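Side-chain contacts in chloride intracellular channel exc-4 (Caenorhabditis elegans, PDB 2YV9), which may insert into membranes to form chloride channels and is required to control the lumen size of the growing excretory canal: residues V138-D141 against K142-E146; P147-V150 against E151-P154; Q156-V159 against H160-V164. All coordinates share one frame; numbering follows the deposited sequence.

The three contacts follow one another along the chain, from the end of helix 117-140, round the connecting loop and into helix 155-178, all on one side of the molecule. Contacts 1 and 3 lie at the surface; contact 2 is partly buried, with Val-150 and Leu-153 tucked inward beneath an exposed cluster of charges. Their chemistry changes with position: a lysine folded back on a helix end in contact 1, a salt-bridge network over a 3-10 turn in contact 2, regular helix with one lysine-asparagine bond in contact 3. Phe-140 of contact 1 packs against Leu-153 and Pro-154 of contact 2 and Ile-157 of contact 3, and Val-150 meets Tyr-161.

Contact 1 (V138-D141 against K142-E146); sequences VEFD and KGKKE
Lys-144 folds back to Phe-140 at the end of helix 117-140, and its NZ meets both the carbonyl oxygen and the ring of that residue. NZ donates to Phe-140 O, a short bond of 2.5 Å, with the nitrogen moderately tilted from the carbonyl plane. The same NZ stands over one face of the Phe-140 ring, 4.4 Å from the centroid and 9° off the normal, a cation-pi contact. The lysine chain runs extended as far as CE and then bends at its last torsion (chi4 60°), which swings NZ in over the ring. On the way it crosses the Asp-141 side chain at about a right angle, its CD 3.9 Å from Asp-141 CA. Beneath this lies a type II turn from Asp-141 to Lys-144, in which Lys-144 N donates to Asp-141 O at 3.2 Å. Gly-143 sits in it with a positive phi (83°), where a side chain would jam against the carbonyl oxygen before it.

The other flank is looser. The bond from Lys-142 N to Glu-139 O, 3.3 Å, is weak. The Glu-139 and Lys-142 side chains lie alongside each other, yet OE1 of Glu-139 stays 5.2 Å from Lys-142 NZ; OE2 is instead held by Arg-135 and by Lys-72 of the second subunit. A water donates to both Asp-141 O and Lys-144 O.

OD2 of Asp-141 forms a salt bridge with Lys-137 one turn back, and OD1 is hydrogen-bonded to Ser-148. The Phe-140 side chain packs on Leu-153 and Pro-154, just before helix 155-178, while Val-138 rests on Met-252 and Leu-254.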
loop_
_atom_site.group_PDB
_atom_site.type_symbol
_atom_site.label_atom_id
_atom_site.label_comp_id
_atom_site.label_asym_id
_atom_site.label_seq_id
_atom_site.Cartn_x
_atom_site.Cartn_y
_atom_site.Cartn_z
ATOM N N VAL A 138 6.982 6.525 25.525
ATOM C CA VAL A 138 6.718 5.096 25.921
ATOM C C VAL A 138 7.970 4.445 26.474
ATOM O O VAL A 138 7.942 3.710 27.480
ATOM C CB VAL A 138 6.137 4.259 24.744
ATOM C CG1 VAL A 138 6.285 2.742 24.978
ATOM C CG2 VAL A 138 4.669 4.651 24.538
ATOM N N GLU A 139 9.091 4.687 25.821
ATOM C CA GLU A 139 10.364 4.104 26.290
ATOM C C GLU A 139 10.827 4.785 27.598
ATOM O O GLU A 139 11.417 4.152 28.502
ATOM C CB GLU A 139 11.445 4.221 25.221
ATOM C CG GLU A 139 11.107 3.522 23.913
ATOM C CD GLU A 139 11.292 1.991 23.902
ATOM O OE1 GLU A 139 11.648 1.377 24.941
ATOM O OE2 GLU A 139 11.110 1.408 22.802
ATOM N N PHE A 140 10.563 6.073 27.719
ATOM C CA PHE A 140 10.959 6.789 28.931
ATOM C C PHE A 140 10.187 6.274 30.136
ATOM O O PHE A 140 10.718 6.199 31.275
ATOM C CB PHE A 140 10.680 8.289 28.761
ATOM C CG PHE A 140 11.175 9.104 29.885
ATOM C CD1 PHE A 140 12.547 9.224 30.108
ATOM C CD2 PHE A 140 10.303 9.724 30.757
ATOM C CE1 PHE A 140 13.018 9.978 31.168
ATOM C CE2 PHE A 140 10.772 10.479 31.804
ATOM C CZ PHE A 140 12.126 10.598 32.017
ATOM N N ASP A 141 8.945 5.875 29.893
ATOM C CA ASP A 141 8.024 5.486 30.973
ATOM C C ASP A 141 8.140 3.996 31.309
ATOM O O ASP A 141 7.504 3.525 32.235
ATOM C CB ASP A 141 6.581 5.827 30.622
ATOM C CG ASP A 141 6.299 7.332 30.669
ATOM O OD1 ASP A 141 7.043 8.032 31.393
ATOM O OD2 ASP A 141 5.298 7.779 30.045
ATOM N N LYS A 142 8.952 3.273 30.553
ATOM C CA LYS A 142 9.179 1.832 30.784
ATOM C C LYS A 142 9.743 1.658 32.201
ATOM O O LYS A 142 10.708 2.314 32.582
ATOM C CB LYS A 142 10.144 1.277 29.724
ATOM C CG LYS A 142 10.171 -0.223 29.561
ATOM C CD LYS A 142 11.057 -0.619 28.368
ATOM C CE LYS A 142 11.409 -2.118 28.377
ATOM N NZ LYS A 142 10.520 -2.981 27.549
ATOM N N GLY A 143 9.121 0.786 32.997
ATOM C CA GLY A 143 9.590 0.533 34.366
ATOM C C GLY A 143 9.110 1.525 35.405
ATOM O O GLY A 143 9.679 1.639 36.487
ATOM N N LYS A 144 8.048 2.239 35.078
ATOM C CA LYS A 144 7.407 3.153 35.998
ATOM C C LYS A 144 5.964 2.733 36.142
ATOM O O LYS A 144 5.328 2.406 35.150
ATOM C CB LYS A 144 7.409 4.564 35.403
ATOM C CG LYS A 144 8.782 5.163 35.228
ATOM C CD LYS A 144 8.684 6.554 34.613
ATOM C CE LYS A 144 10.037 7.277 34.555
ATOM N NZ LYS A 144 11.062 6.564 33.755
ATOM N N LYS A 145 5.408 2.751 37.348
ATOM C CA LYS A 145 3.986 2.442 37.423
ATOM C C LYS A 145 3.103 3.635 37.053
ATOM O O LYS A 145 2.128 3.480 36.319
ATOM C CB LYS A 145 3.574 1.805 38.741
ATOM C CG LYS A 145 4.181 2.349 39.978
ATOM C CD LYS A 145 3.913 1.386 41.134
ATOM C CE LYS A 145 4.678 1.784 42.353
ATOM N NZ LYS A 145 4.531 3.276 42.655
ATOM N N GLU A 146 3.451 4.816 37.546
ATOM C CA GLU A 146 2.777 6.051 37.124
ATOM C C GLU A 146 3.593 6.666 35.992
ATOM O O GLU A 146 4.782 6.870 36.151
ATOM C CB GLU A 146 2.673 7.008 38.309
ATOM C CG GLU A 146 1.861 8.285 38.066
ATOM C CD GLU A 146 0.401 8.001 37.701
ATOM O OE1 GLU A 146 -0.161 6.993 38.186
ATOM O OE2 GLU A 146 -0.185 8.783 36.919
HETATM O O HOH W 1 12.495 3.685 31.182
HETATM O O HOH W 2 4.670 3.911 33.114
#

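Contact 2 (P147-V150 against E151-P154); sequences PSRV and EDLP
A salt-bridge network of Arg-149, Glu-151 and Asp-152 lies over the short 3-10 turn in the loop between helices 117-140 and 155-178. The Arg-149 chain bends at chi3 (-56°), which helps bring its guanidinium to the two acids. It grips Asp-152 side-on: NE reaches OD2 at 2.9 Å nearly straight (162°), in the guanidinium plane but from above the carboxylate; the bond from NH2 to the syn lone pair of OD1, 3.1 Å, is bent and tilted from the guanidinium plane. Glu-151 comes over a face instead, its carboxylate stacked 27° from the guanidinium plane and its OE2 2.5 Å from Arg-149 NH1. A water ties Asp-152 OD2 to Arg-149 N. In the turn itself, Asp-152 N donates to Arg-149 O and Leu-153 N to Val-150 O.

On the inner side, Leu-153 CD2 lies 3.5 Å from Ser-148 OG, an oxygen whose hydrogen bond goes to Asp-141, and Leu-153 CD1 3.7 Å from Val-150 CA. An alanine at Leu-153 would remove CG and both methyls and is likely to open a gap toward Phe-133 and Phe-140.

With carboxylates at its edge and over a face, the guanidinium is probably restricted in rotation, and both acids probably stay ionised.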
loop_
_atom_site.group_PDB
_atom_site.type_symbol
_atom_site.label_atom_id
_atom_site.label_comp_id
_atom_site.label_asym_id
_atom_site.label_seq_id
_atom_site.Cartn_x
_atom_site.Cartn_y
_atom_site.Cartn_z
ATOM N N PRO A 147 2.960 6.920 34.825
ATOM C CA PRO A 147 3.676 7.562 33.715
ATOM C C PRO A 147 4.094 8.972 34.092
ATOM O O PRO A 147 3.502 9.614 34.961
ATOM C CB PRO A 147 2.633 7.600 32.581
ATOM C CG PRO A 147 1.326 7.443 33.244
ATOM C CD PRO A 147 1.569 6.591 34.467
ATOM N N SER A 148 5.110 9.454 33.399
ATOM C CA SER A 148 5.557 10.821 33.578
ATOM C C SER A 148 4.522 11.806 33.048
ATOM O O SER A 148 3.774 11.498 32.114
ATOM C CB SER A 148 6.813 11.026 32.801
ATOM O OG SER A 148 6.638 10.550 31.452
ATOM N N ARG A 149 4.512 12.989 33.642
ATOM C CA ARG A 149 3.736 14.080 33.086
ATOM C C ARG A 149 4.554 14.693 31.987
ATOM O O ARG A 149 5.778 14.806 32.089
ATOM C CB ARG A 149 3.485 15.131 34.154
ATOM C CG ARG A 149 2.600 14.661 35.293
ATOM C CD ARG A 149 2.151 15.851 36.178
ATOM N NE ARG A 149 3.303 16.594 36.690
ATOM C CZ ARG A 149 3.256 17.828 37.193
ATOM N NH1 ARG A 149 2.106 18.496 37.289
ATOM N NH2 ARG A 149 4.376 18.401 37.614
ATOM N N VAL A 150 3.898 15.175 30.923
ATOM C CA VAL A 150 4.667 15.816 29.850
ATOM C C VAL A 150 5.500 17.019 30.365
ATOM O O VAL A 150 6.635 17.221 29.915
ATOM C CB VAL A 150 3.693 16.284 28.765
ATOM C CG1 VAL A 150 4.366 17.288 27.774
ATOM C CG2 VAL A 150 3.082 15.068 28.053
ATOM N N GLU A 151 4.950 17.794 31.304
ATOM C CA GLU A 151 5.642 18.977 31.829
ATOM C C GLU A 151 6.928 18.619 32.575
ATOM O O GLU A 151 7.831 19.445 32.667
ATOM C CB GLU A 151 4.705 19.790 32.744
ATOM C CG GLU A 151 4.296 19.092 34.016
ATOM C CD GLU A 151 3.225 19.851 34.765
ATOM O OE1 GLU A 151 3.499 20.990 35.218
ATOM O OE2 GLU A 151 2.108 19.301 34.901
ATOM N N ASP A 152 7.025 17.385 33.069
ATOM C CA ASP A 152 8.247 16.908 33.754
ATOM C C ASP A 152 9.280 16.226 32.863
ATOM O O ASP A 152 10.261 15.679 33.373
ATOM C CB ASP A 152 7.886 15.944 34.888
ATOM C CG ASP A 152 6.944 16.557 35.890
ATOM O OD1 ASP A 152 7.041 17.784 36.083
ATOM O OD2 ASP A 152 6.119 15.813 36.479
ATOM N N LEU A 153 9.097 16.240 31.549
ATOM C CA LEU A 153 9.967 15.455 30.688
ATOM C C LEU A 153 11.277 16.159 30.449
ATOM O O LEU A 153 11.284 17.378 30.303
ATOM C CB LEU A 153 9.310 15.210 29.326
ATOM C CG LEU A 153 8.123 14.258 29.351
ATOM C CD1 LEU A 153 7.421 14.272 28.014
ATOM C CD2 LEU A 153 8.620 12.821 29.729
ATOM N N PRO A 154 12.383 15.391 30.361
ATOM C CA PRO A 154 13.680 15.999 30.058
ATOM C C PRO A 154 13.725 16.478 28.606
ATOM O O PRO A 154 12.961 15.983 27.769
ATOM C CB PRO A 154 14.662 14.842 30.282
ATOM C CG PRO A 154 13.860 13.627 29.949
ATOM C CD PRO A 154 12.482 13.919 30.467
HETATM O O HOH W 3 6.126 13.327 35.927
#

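Contact 3 (Q156-V159 against H160-V164); sequences QIKV and HYNRV
The His-160 ring carries Val-159 CG1 on one face, 4.3 Å above its plane and over its centre, and at its edge a water lies in the ring plane. That water is 2.9 Å from His-160 NE2 and donates to Gln-156 O, so it bridges ring and backbone where the direct approach of NE2 to that oxygen has a poor angle. The methyl gets over the ring because chi1 of Val-159 (61°) sets CG1 between its own backbone N and carbonyl carbon. The Tyr-161 ring is met at its edge, near its plane, by Lys-158 NZ, 4.0 Å from CD2; the same ring packs edge-to-face with Phe-212.

These residues form the early turns of helix 155-178, in the helical C-terminal part of the GST fold that CLIC proteins share. The winding is plain in the backbone: Asn-162 N donates to Lys-158 O at 2.9 Å and Arg-163 N to Val-159 O at 2.9 Å, four residues apart, while His-160 N spans just three to Ile-157 O. Against helix 117-140, His-160 lies on Phe-133 and Ala-136.

One turn apart, Lys-158 and Asn-162 are joined by their side chains. NZ donates to OD1 at 2.8 Å, in the carbonyl plane and on a lone pair (C=O...N 123°), and the lysine reaches it by bending at chi4 (-64°) after an otherwise extended run. Val-159 and Arg-163 run side by side in the same direction, CG2 of the valine 4.2 Å from the arginine NE.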
loop_
_atom_site.group_PDB
_atom_site.type_symbol
_atom_site.label_atom_id
_atom_site.label_comp_id
_atom_site.label_asym_id
_atom_site.label_seq_id
_atom_site.Cartn_x
_atom_site.Cartn_y
_atom_site.Cartn_z
ATOM N N GLN A 156 15.324 16.026 25.808
ATOM C CA GLN A 156 15.459 15.164 24.627
ATOM C C GLN A 156 14.205 14.317 24.329
ATOM O O GLN A 156 14.074 13.815 23.199
ATOM C CB GLN A 156 16.690 14.252 24.716
ATOM C CG GLN A 156 16.520 12.992 25.588
ATOM C CD GLN A 156 16.480 13.272 27.075
ATOM O OE1 GLN A 156 16.511 14.417 27.506
ATOM N NE2 GLN A 156 16.400 12.208 27.888
ATOM N N ILE A 157 13.291 14.244 25.293
ATOM C CA ILE A 157 11.986 13.641 25.065
ATOM C C ILE A 157 10.940 14.724 24.755
ATOM O O ILE A 157 10.140 14.578 23.834
ATOM C CB ILE A 157 11.571 12.795 26.239
ATOM C CG1 ILE A 157 12.654 11.731 26.469
ATOM C CG2 ILE A 157 10.212 12.085 25.991
ATOM C CD1 ILE A 157 12.482 11.104 27.637
ATOM N N LYS A 158 10.975 15.794 25.548
ATOM C CA LYS A 158 9.962 16.845 25.397
ATOM C C LYS A 158 10.035 17.568 24.057
ATOM O O LYS A 158 8.980 18.017 23.525
ATOM C CB LYS A 158 10.052 17.860 26.516
ATOM C CG LYS A 158 8.771 18.723 26.581
ATOM C CD LYS A 158 8.674 19.494 27.840
ATOM C CE LYS A 158 7.394 20.290 27.897
ATOM N NZ LYS A 158 7.303 21.345 26.835
ATOM N N VAL A 159 11.216 17.630 23.442
ATOM C CA VAL A 159 11.347 18.256 22.119
ATOM C C VAL A 159 10.391 17.665 21.060
ATOM O O VAL A 159 9.831 18.407 20.273
ATOM C CB VAL A 159 12.818 18.308 21.570
ATOM C CG1 VAL A 159 13.417 16.935 21.406
ATOM C CG2 VAL A 159 12.869 19.076 20.221
ATOM N N HIS A 160 10.116 16.356 21.115
ATOM C CA HIS A 160 9.234 15.766 20.093
ATOM C C HIS A 160 7.805 16.278 20.308
ATOM O O HIS A 160 7.061 16.529 19.346
ATOM C CB HIS A 160 9.239 14.246 20.226
ATOM C CG HIS A 160 10.611 13.656 20.207
ATOM N ND1 HIS A 160 11.462 13.799 19.135
ATOM C CD2 HIS A 160 11.278 12.909 21.128
ATOM C CE1 HIS A 160 12.584 13.141 19.387
ATOM N NE2 HIS A 160 12.505 12.606 20.600
ATOM N N TYR A 161 7.453 16.451 21.574
ATOM C CA TYR A 161 6.137 16.975 21.933
ATOM C C TYR A 161 6.027 18.420 21.461
ATOM O O TYR A 161 5.010 18.830 20.971
ATOM C CB TYR A 161 5.898 16.913 23.437
ATOM C CG TYR A 161 4.733 17.784 23.924
ATOM C CD1 TYR A 161 3.437 17.388 23.757
ATOM C CD2 TYR A 161 4.980 19.030 24.486
ATOM C CE1 TYR A 161 2.364 18.168 24.208
ATOM C CE2 TYR A 161 3.959 19.813 24.938
ATOM C CZ TYR A 161 2.645 19.408 24.784
ATOM O OH TYR A 161 1.674 20.316 25.255
ATOM N N ASN A 162 7.057 19.192 21.743
ATOM C CA ASN A 162 7.037 20.612 21.319
ATOM C C ASN A 162 6.918 20.728 19.805
ATOM O O ASN A 162 6.153 21.608 19.315
ATOM C CB ASN A 162 8.280 21.370 21.833
ATOM C CG ASN A 162 8.354 21.405 23.352
ATOM O OD1 ASN A 162 7.369 21.119 24.025
ATOM N ND2 ASN A 162 9.538 21.747 23.898
ATOM N N ARG A 163 7.602 19.838 19.059
ATOM C CA ARG A 163 7.523 19.797 17.598
ATOM C C ARG A 163 6.165 19.397 17.109
ATOM O O ARG A 163 5.671 19.931 16.109
ATOM C CB ARG A 163 8.597 18.929 16.969
ATOM C CG ARG A 163 9.976 19.455 17.199
ATOM C CD ARG A 163 10.932 19.042 16.076
ATOM N NE ARG A 163 12.176 19.799 16.173
ATOM C CZ ARG A 163 13.238 19.610 15.400
ATOM N NH1 ARG A 163 13.243 18.693 14.426
ATOM N NH2 ARG A 163 14.297 20.373 15.583
ATOM N N VAL A 164 5.528 18.456 17.814
ATOM C CA VAL A 164 4.112 18.181 17.551
ATOM C C VAL A 164 3.279 19.450 17.684
ATOM O O VAL A 164 2.516 19.793 16.803
ATOM C CB VAL A 164 3.534 17.022 18.446
ATOM C CG1 VAL A 164 2.019 16.878 18.317
ATOM C CG2 VAL A 164 4.258 15.674 18.058
HETATM O O HOH W 4 14.429 10.938 22.008
#